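Local coordinates for protein glutamine cyclotransferase (Xanthomonas campestris, PDB 3MBR) that probably converts N-terminal glutaminyl residues of peptides to pyroglutamate, as a glutaminyl cyclase built as a calcium-binding beta-propeller, at residues A[77-89]-A[99-111]. The protein carries 1 engineered substitution. Residues are numbered along the deposited sequence; the frame is centred on the assembly and turned at random.
Sequences LIQLTWRNHEGFV and ARFRYPGEGWALT
Tyr103 OH is held where the turn of 77-89 closes: Thr81 N donates to it at 2.9 Å, and Thr81 O lies 2.8 Å away. CG of Tyr103 sits between its backbone N and carbonyl carbon (chi1 50°), which turns the ring toward 77-89 with OH at Thr81. His85 O stands over the centre of one ring face. The same oxygen accepts Tyr103 N at 2.7 Å. Across the base of the turn, Thr81 OG1 donates to a lone pair of Glu86 O.

Further on, His85 ND1 donates to Gly105 O, which lies tilted from the imidazole plane. Water 1 accepts from His85 N and lies within donating distance of Thr81 O and Gly105 O. Gly107 N donates to Trp82 O. Glu106 runs alongside Arg83 in a salt bridge, NE to OE2 at 3.3 Å, whose hydrogen bond is weak. Its OE1 accepts Trp108 NE1 on the anti lone pair, and a bond from water 2.

Strands 86-89 and 99-102 pair antiparallel. Gly87 has no side chain, so the Phe101 ring can lie over its CA, 3.7 Å from CA to ring centroid, a CH-pi contact. Ile78 CG2 and Val89 CG2 also touch that ring. On the other sheet face, Glu86 OE2 joins a salt-bridge network: its modelled approach to Arg102 NH1 is doubtfully short, and the bridge to Arg100 is long, with no N-H aimed at the oxygen. Leu80 and Leu110 meet tip to tip, Leu80 CD1 to Leu110 CG at 3.7 Å.

The contact joins two neighbouring propeller blades. Strands 77-81, 86-89 and 99-102 belong to one sheet. The chain then crosses to 109-112, the calcium-side edge strand of the next, where Ala109 packs on the calcium ligands Glu154 and Leu155.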
ATOM      1  N   LEU A  77      -5.784 -10.677  -8.222  1.00 21.72           N
ATOM      2  CA  LEU A  77      -5.256  -9.357  -7.864  1.00 20.45           C
ATOM      3  C   LEU A  77      -6.407  -8.400  -7.841  1.00 20.03           C
ATOM      4  O   LEU A  77      -7.142  -8.279  -8.815  1.00 20.49           O
ATOM      5  CB  LEU A  77      -4.142  -8.937  -8.814  1.00 20.28           C
ATOM      6  CG  LEU A  77      -3.326  -7.733  -8.432  1.00 21.27           C
ATOM      7  CD1 LEU A  77      -2.066  -7.791  -9.241  1.00 23.10           C
ATOM      8  CD2 LEU A  77      -4.031  -6.455  -8.692  1.00 22.50           C
ATOM      9  N   ILE A  78      -6.632  -7.779  -6.698  1.00 18.57           N
ATOM     10  CA  ILE A  78      -7.804  -6.850  -6.539  1.00 18.62           C
ATOM     11  C   ILE A  78      -7.287  -5.433  -6.513  1.00 17.22           C
ATOM     12  O   ILE A  78      -6.318  -5.159  -5.813  1.00 18.66           O
ATOM     13  CB  ILE A  78      -8.581  -7.249  -5.220  1.00 19.36           C
ATOM     14  CG1 ILE A  78      -9.032  -8.713  -5.328  1.00 21.69           C
ATOM     15  CG2 ILE A  78      -9.728  -6.287  -5.008  1.00 20.47           C
ATOM     16  CD1 ILE A  78      -9.553  -9.330  -4.130  1.00 27.22           C
ATOM     17  N   GLN A  79      -7.954  -4.547  -7.261  1.00 19.00           N
ATOM     18  CA  GLN A  79      -7.480  -3.175  -7.344  1.00 19.48           C
ATOM     19  C   GLN A  79      -8.612  -2.192  -7.175  1.00 19.55           C
ATOM     20  O   GLN A  79      -9.718  -2.406  -7.697  1.00 21.98           O
ATOM     21  CB  GLN A  79      -6.851  -2.983  -8.721  1.00 19.15           C
ATOM     22  CG  GLN A  79      -6.257  -1.555  -8.906  1.00 21.50           C
ATOM     23  CD  GLN A  79      -5.555  -1.355 -10.193  1.00 21.38           C
ATOM     24  OE1 GLN A  79      -5.950  -1.871 -11.222  1.00 25.21           O
ATOM     25  NE2 GLN A  79      -4.478  -0.563 -10.162  1.00 25.50           N
ATOM     26  N   LEU A  80      -8.355  -1.056  -6.515  1.00 19.51           N
ATOM     27  CA  LEU A  80      -9.281   0.073  -6.392  1.00 20.24           C
ATOM     28  C   LEU A  80      -8.983   1.103  -7.453  1.00 20.33           C
ATOM     29  O   LEU A  80      -7.952   1.041  -8.128  1.00 21.11           O
ATOM     30  CB  LEU A  80      -9.219   0.716  -4.996  1.00 21.90           C
ATOM     31  CG  LEU A  80      -9.335  -0.241  -3.833  1.00 20.79           C
ATOM     32  CD1 LEU A  80      -9.046   0.531  -2.529  1.00 23.91           C
ATOM     33  CD2 LEU A  80     -10.721  -0.856  -3.809  1.00 23.71           C
ATOM     34  N   THR A  81      -9.922   2.041  -7.641  1.00 23.97           N
ATOM     35  CA  THR A  81      -9.617   3.179  -8.480  1.00 24.11           C
ATOM     36  C   THR A  81      -9.756   4.421  -7.654  1.00 29.08           C
ATOM     37  O   THR A  81     -10.478   4.458  -6.619  1.00 29.61           O
ATOM     38  CB  THR A  81     -10.578   3.284  -9.678  1.00 25.33           C
ATOM     39  OG1 THR A  81     -11.939   3.375  -9.202  1.00 28.25           O
ATOM     40  CG2 THR A  81     -10.405   2.163 -10.675  1.00 27.48           C
ATOM     41  N   TRP A  82      -9.117   5.471  -8.075  1.00 33.11           N
ATOM     42  CA  TRP A  82      -9.208   6.672  -7.230  1.00 37.36           C
ATOM     43  C   TRP A  82     -10.637   7.255  -7.040  1.00 40.84           C
ATOM     44  O   TRP A  82     -11.239   7.275  -5.906  1.00 38.69           O
ATOM     45  CB  TRP A  82      -8.228   7.672  -7.776  1.00 40.41           C
ATOM     46  CG  TRP A  82      -8.162   8.974  -6.977  1.00 44.97           C
ATOM     47  CD1 TRP A  82      -8.452   9.170  -5.618  1.00 47.54           C
ATOM     48  CD2 TRP A  82      -7.828  10.254  -7.510  1.00 52.03           C
ATOM     49  NE1 TRP A  82      -8.293  10.501  -5.305  1.00 50.80           N
ATOM     50  CE2 TRP A  82      -7.911  11.185  -6.445  1.00 54.94           C
ATOM     51  CE3 TRP A  82      -7.468  10.708  -8.794  1.00 56.18           C
ATOM     52  CZ2 TRP A  82      -7.639  12.548  -6.630  1.00 59.32           C
ATOM     53  CZ3 TRP A  82      -7.204  12.052  -8.978  1.00 60.31           C
ATOM     54  CH2 TRP A  82      -7.296  12.962  -7.897  1.00 62.22           C
ATOM     55  N   ARG A  83     -11.216   7.707  -8.150  1.00 42.70           N
ATOM     56  CA  ARG A  83     -12.483   8.442  -8.017  1.00 47.08           C
ATOM     57  C   ARG A  83     -13.564   7.823  -8.888  1.00 48.95           C
ATOM     58  O   ARG A  83     -14.624   8.439  -9.093  1.00 49.29           O
ATOM     59  CB  ARG A  83     -12.269   9.943  -8.339  1.00 48.43           C
ATOM     60  CG  ARG A  83     -11.662  10.702  -7.150  1.00 51.65           C
ATOM     61  CD  ARG A  83     -11.352  12.209  -7.441  1.00 58.75           C
ATOM     62  NE  ARG A  83     -10.705  12.865  -6.279  1.00 62.32           N
ATOM     63  CZ  ARG A  83     -10.471  14.174  -6.156  1.00 64.99           C
ATOM     64  NH1 ARG A  83     -10.825  15.026  -7.121  1.00 66.16           N
ATOM     65  NH2 ARG A  83      -9.883  14.631  -5.054  1.00 64.18           N
ATOM     66  N   ASN A  84     -13.318   6.627  -9.412  1.00 47.93           N
ATOM     67  CA  ASN A  84     -14.287   6.002 -10.312  1.00 49.60           C
ATOM     68  C   ASN A  84     -15.327   5.115  -9.645  1.00 49.24           C
ATOM     69  O   ASN A  84     -16.261   4.647 -10.348  1.00 50.82           O
ATOM     70  CB  ASN A  84     -13.624   5.272 -11.497  1.00 49.83           C
ATOM     71  CG  ASN A  84     -12.593   6.138 -12.229  1.00 51.32           C
ATOM     72  OD1 ASN A  84     -11.370   5.895 -12.129  1.00 48.40           O
ATOM     73  ND2 ASN A  84     -13.065   7.179 -12.931  1.00 54.11           N
ATOM     74  N   HIS A  85     -15.175   4.883  -8.328  1.00 45.53           N
ATOM     75  CA  HIS A  85     -16.124   4.105  -7.492  1.00 45.29           C
ATOM     76  C   HIS A  85     -16.009   2.601  -7.757  1.00 44.28           C
ATOM     77  O   HIS A  85     -16.665   1.746  -7.094  1.00 46.17           O
ATOM     78  CB  HIS A  85     -17.537   4.704  -7.619  1.00 48.18           C
ATOM     79  CG  HIS A  85     -17.553   6.136  -7.197  1.00 53.26           C
ATOM     80  ND1 HIS A  85     -17.184   6.531  -5.926  1.00 54.24           N
ATOM     81  CD2 HIS A  85     -17.822   7.276  -7.889  1.00 56.30           C
ATOM     82  CE1 HIS A  85     -17.259   7.849  -5.843  1.00 58.53           C
ATOM     83  NE2 HIS A  85     -17.631   8.324  -7.021  1.00 58.40           N
ATOM     84  N   GLU A  86     -15.087   2.297  -8.654  1.00 36.57           N
ATOM     85  CA  GLU A  86     -15.044   1.018  -9.319  1.00 33.67           C
ATOM     86  C   GLU A  86     -13.768   0.297  -8.950  1.00 28.64           C
ATOM     87  O   GLU A  86     -12.741   0.911  -8.732  1.00 29.05           O
ATOM     88  CB  GLU A  86     -15.228   1.099 -10.870  1.00 37.41           C
ATOM     89  CG  GLU A  86     -16.698   1.293 -11.305  1.00 47.77           C
ATOM     90  CD  GLU A  86     -16.958   0.963 -12.816  1.00 60.11           C
ATOM     91  OE1 GLU A  86     -16.677   1.858 -13.673  1.00 64.94           O
ATOM     92  OE2 GLU A  86     -17.492  -0.159 -13.136  1.00 64.05           O
ATOM     93  N   GLY A  87     -13.895  -1.011  -8.771  1.00 25.91           N
ATOM     94  CA  GLY A  87     -12.727  -1.839  -8.556  1.00 22.80           C
ATOM     95  C   GLY A  87     -12.663  -2.931  -9.581  1.00 23.08           C
ATOM     96  O   GLY A  87     -13.649  -3.241 -10.226  1.00 25.73           O
ATOM     97  N   PHE A  88     -11.510  -3.559  -9.706  1.00 21.54           N
ATOM     98  CA  PHE A  88     -11.284  -4.631 -10.674  1.00 22.68           C
ATOM     99  C   PHE A  88     -10.640  -5.825 -10.030  1.00 21.12           C
ATOM    100  O   PHE A  88      -9.871  -5.683  -9.042  1.00 21.82           O
ATOM    101  CB  PHE A  88     -10.363  -4.061 -11.763  1.00 24.84           C
ATOM    102  CG  PHE A  88     -11.084  -2.870 -12.505  1.00 28.80           C
ATOM    103  CD1 PHE A  88     -10.651  -1.572 -12.388  1.00 30.63           C
ATOM    104  CD2 PHE A  88     -12.292  -3.108 -13.132  1.00 30.30           C
ATOM    105  CE1 PHE A  88     -11.278  -0.500 -13.080  1.00 31.69           C
ATOM    106  CE2 PHE A  88     -13.023  -2.029 -13.771  1.00 33.05           C
ATOM    107  CZ  PHE A  88     -12.509  -0.735 -13.675  1.00 34.74           C
ATOM    108  N   VAL A  89     -10.960  -6.964 -10.567  1.00 22.44           N
ATOM    109  CA  VAL A  89     -10.286  -8.178 -10.119  1.00 22.20           C
ATOM    110  C   VAL A  89      -9.624  -8.764 -11.338  1.00 23.39           C
ATOM    111  O   VAL A  89     -10.323  -8.974 -12.347  1.00 25.68           O
ATOM    112  CB  VAL A  89     -11.305  -9.219  -9.505  1.00 22.38           C
ATOM    113  CG1 VAL A  89     -10.607 -10.518  -9.131  1.00 24.82           C
ATOM    114  CG2 VAL A  89     -12.158  -8.601  -8.345  1.00 23.46           C
ATOM    115  N   ALA A  99     -13.204  -9.485 -13.417  1.00 24.47           N
ATOM    116  CA  ALA A  99     -14.401  -9.009 -12.780  1.00 24.89           C
ATOM    117  C   ALA A  99     -14.305  -7.576 -12.383  1.00 23.23           C
ATOM    118  O   ALA A  99     -13.210  -6.981 -12.297  1.00 23.29           O
ATOM    119  CB  ALA A  99     -14.769  -9.892 -11.550  1.00 27.16           C
ATOM    120  N   ARG A 100     -15.471  -7.005 -12.043  1.00 24.31           N
ATOM    121  CA  ARG A 100     -15.487  -5.632 -11.588  1.00 25.44           C
ATOM    122  C   ARG A 100     -16.430  -5.492 -10.415  1.00 26.62           C
ATOM    123  O   ARG A 100     -17.287  -6.339 -10.224  1.00 29.10           O
ATOM    124  CB  ARG A 100     -15.899  -4.677 -12.721  0.50 24.85           C
ATOM    125  CG  ARG A 100     -17.332  -4.829 -13.186  0.50 35.62           C
ATOM    126  CD  ARG A 100     -17.878  -3.374 -13.034  1.00 51.35           C
ATOM    127  NE  ARG A 100     -19.271  -3.314 -13.286  1.00 57.75           N
ATOM    128  CZ  ARG A 100     -20.239  -3.446 -12.374  1.00 60.68           C
ATOM    129  NH1 ARG A 100     -19.944  -3.583 -11.063  1.00 54.92           N
ATOM    130  NH2 ARG A 100     -21.522  -3.420 -12.796  1.00 66.14           N
ATOM    131  N   PHE A 101     -16.259  -4.463  -9.631  1.00 26.83           N
ATOM    132  CA  PHE A 101     -17.162  -4.303  -8.491  1.00 28.05           C
ATOM    133  C   PHE A 101     -17.250  -2.803  -8.205  1.00 28.89           C
ATOM    134  O   PHE A 101     -16.471  -2.023  -8.790  1.00 29.03           O
ATOM    135  CB  PHE A 101     -16.685  -5.093  -7.240  1.00 27.52           C
ATOM    136  CG  PHE A 101     -15.300  -4.713  -6.712  1.00 23.72           C
ATOM    137  CD1 PHE A 101     -15.139  -3.789  -5.669  1.00 27.74           C
ATOM    138  CD2 PHE A 101     -14.158  -5.263  -7.259  1.00 24.44           C
ATOM    139  CE1 PHE A 101     -13.819  -3.472  -5.171  1.00 26.89           C
ATOM    140  CE2 PHE A 101     -12.914  -4.966  -6.786  1.00 24.40           C
ATOM    141  CZ  PHE A 101     -12.746  -4.075  -5.716  1.00 25.23           C
ATOM    142  N   ARG A 102     -18.235  -2.403  -7.387  1.00 33.75           N
ATOM    143  CA  ARG A 102     -18.449  -0.983  -7.092  1.00 37.17           C
ATOM    144  C   ARG A 102     -18.492  -0.796  -5.627  1.00 36.42           C
ATOM    145  O   ARG A 102     -18.909  -1.699  -4.893  1.00 39.00           O
ATOM    146  CB  ARG A 102     -19.751  -0.472  -7.703  1.00 41.05           C
ATOM    147  CG  ARG A 102     -19.529   0.246  -9.031  1.00 48.23           C
ATOM    148  CD  ARG A 102     -20.822   1.028  -9.411  1.00 59.88           C
ATOM    149  NE  ARG A 102     -21.137   1.143 -10.850  1.00 68.84           N
ATOM    150  CZ  ARG A 102     -20.502   0.554 -11.875  1.00 71.43           C
ATOM    151  NH1 ARG A 102     -19.453  -0.257 -11.682  1.00 71.60           N
ATOM    152  NH2 ARG A 102     -20.934   0.782 -13.118  1.00 74.20           N
ATOM    153  N   TYR A 103     -17.999   0.346  -5.157  1.00 37.61           N
ATOM    154  CA  TYR A 103     -18.013   0.624  -3.738  1.00 39.72           C
ATOM    155  C   TYR A 103     -18.321   2.103  -3.491  1.00 40.20           C
ATOM    156  O   TYR A 103     -18.105   2.953  -4.373  1.00 38.85           O
ATOM    157  CB  TYR A 103     -16.671   0.231  -3.088  1.00 37.16           C
ATOM    158  CG  TYR A 103     -15.472   0.797  -3.850  1.00 34.60           C
ATOM    159  CD1 TYR A 103     -15.047   2.142  -3.638  1.00 30.41           C
ATOM    160  CD2 TYR A 103     -14.790   0.037  -4.778  1.00 32.65           C
ATOM    161  CE1 TYR A 103     -13.941   2.691  -4.337  1.00 29.65           C
ATOM    162  CE2 TYR A 103     -13.703   0.583  -5.485  1.00 28.91           C
ATOM    163  CZ  TYR A 103     -13.282   1.880  -5.243  1.00 29.18           C
ATOM    164  OH  TYR A 103     -12.222   2.389  -5.932  1.00 30.25           O
ATOM    165  N   PRO A 104     -18.878   2.418  -2.297  1.00 41.93           N
ATOM    166  CA  PRO A 104     -19.045   3.826  -1.970  1.00 43.71           C
ATOM    167  C   PRO A 104     -17.738   4.600  -1.653  1.00 43.33           C
ATOM    168  O   PRO A 104     -16.840   4.034  -1.020  1.00 42.34           O
ATOM    169  CB  PRO A 104     -19.935   3.770  -0.718  1.00 45.32           C
ATOM    170  CG  PRO A 104     -19.714   2.476  -0.101  0.50 42.92           C
ATOM    171  CD  PRO A 104     -19.233   1.531  -1.173  0.50 42.13           C
ATOM    172  N   GLY A 105     -17.624   5.862  -2.108  1.00 43.53           N
ATOM    173  CA  GLY A 105     -16.423   6.691  -1.781  1.00 43.00           C
ATOM    174  C   GLY A 105     -15.190   6.510  -2.686  1.00 41.37           C
ATOM    175  O   GLY A 105     -15.307   6.013  -3.824  1.00 41.22           O
ATOM    176  N   GLU A 106     -14.005   6.900  -2.170  1.00 39.47           N
ATOM    177  CA  GLU A 106     -12.777   6.939  -2.933  1.00 36.66           C
ATOM    178  C   GLU A 106     -11.992   5.672  -2.562  1.00 32.73           C
ATOM    179  O   GLU A 106     -12.165   5.131  -1.506  1.00 34.23           O
ATOM    180  CB  GLU A 106     -11.943   8.196  -2.553  1.00 34.37           C
ATOM    181  CG  GLU A 106     -12.511   9.519  -3.170  1.00 37.81           C
ATOM    182  CD  GLU A 106     -11.621  10.734  -2.996  1.00 40.77           C
ATOM    183  OE1 GLU A 106     -10.512  10.648  -2.354  1.00 42.02           O
ATOM    184  OE2 GLU A 106     -12.050  11.821  -3.499  1.00 48.26           O
ATOM    185  N   GLY A 107     -11.230   5.164  -3.494  1.00 31.26           N
ATOM    186  CA  GLY A 107     -10.431   3.968  -3.204  1.00 29.25           C
ATOM    187  C   GLY A 107      -9.006   4.439  -3.104  1.00 28.60           C
ATOM    188  O   GLY A 107      -8.450   5.064  -4.065  1.00 34.28           O
ATOM    189  N   TRP A 108      -8.407   4.229  -1.940  1.00 27.13           N
ATOM    190  CA  TRP A 108      -7.007   4.595  -1.750  1.00 24.50           C
ATOM    191  C   TRP A 108      -6.085   3.411  -1.693  1.00 24.50           C
ATOM    192  O   TRP A 108      -5.248   3.293  -2.584  1.00 28.02           O
ATOM    193  CB  TRP A 108      -6.878   5.477  -0.483  1.00 24.93           C
ATOM    194  CG  TRP A 108      -7.392   6.892  -0.652  1.00 27.81           C
ATOM    195  CD1 TRP A 108      -8.529   7.286  -1.271  1.00 30.16           C
ATOM    196  CD2 TRP A 108      -6.841   8.046  -0.067  1.00 25.58           C
ATOM    197  NE1 TRP A 108      -8.692   8.675  -1.148  1.00 30.33           N
ATOM    198  CE2 TRP A 108      -7.631   9.150  -0.429  1.00 28.61           C
ATOM    199  CE3 TRP A 108      -5.717   8.271   0.701  1.00 24.32           C
ATOM    200  CZ2 TRP A 108      -7.339  10.466  -0.018  1.00 27.09           C
ATOM    201  CZ3 TRP A 108      -5.400   9.614   1.086  1.00 26.26           C
ATOM    202  CH2 TRP A 108      -6.240  10.679   0.766  1.00 29.42           C
ATOM    203  N   ALA A 109      -6.249   2.529  -0.709  1.00 22.86           N
ATOM    204  CA  ALA A 109      -5.290   1.431  -0.573  1.00 20.64           C
ATOM    205  C   ALA A 109      -5.981   0.154  -0.064  1.00 20.09           C
ATOM    206  O   ALA A 109      -7.081   0.219   0.512  1.00 20.21           O
ATOM    207  CB  ALA A 109      -4.100   1.810   0.257  1.00 22.45           C
ATOM    208  N   LEU A 110      -5.306  -0.982  -0.260  1.00 19.43           N
ATOM    209  CA  LEU A 110      -5.836  -2.281   0.169  1.00 18.62           C
ATOM    210  C   LEU A 110      -4.738  -3.089   0.767  1.00 17.73           C
ATOM    211  O   LEU A 110      -3.603  -2.956   0.311  1.00 18.03           O
ATOM    212  CB  LEU A 110      -6.334  -3.125  -1.062  1.00 21.67           C
ATOM    213  CG  LEU A 110      -7.620  -2.747  -1.687  1.00 22.16           C
ATOM    214  CD1 LEU A 110      -7.845  -3.543  -2.982  1.00 24.01           C
ATOM    215  CD2 LEU A 110      -8.814  -3.009  -0.684  1.00 24.11           C
ATOM    216  N   THR A 111      -5.059  -4.000   1.685  1.00 17.38           N
ATOM    217  CA  THR A 111      -4.154  -5.084   2.009  1.00 17.06           C
ATOM    218  C   THR A 111      -5.036  -6.252   2.468  1.00 18.23           C
ATOM    219  O   THR A 111      -6.257  -6.161   2.327  1.00 18.66           O
ATOM    220  CB  THR A 111      -3.078  -4.695   3.040  1.00 17.15           C
ATOM    221  OG1 THR A 111      -2.143  -5.782   3.148  1.00 17.90           O
ATOM    222  CG2 THR A 111      -3.648  -4.397   4.443  1.00 18.78           C
TER
HETATM  223  O   HOH W   1     -13.540   5.370  -6.239  1.00 23.44           O
HETATM  224  O   HOH W   2      -9.129  12.739  -2.588  1.00 41.43           O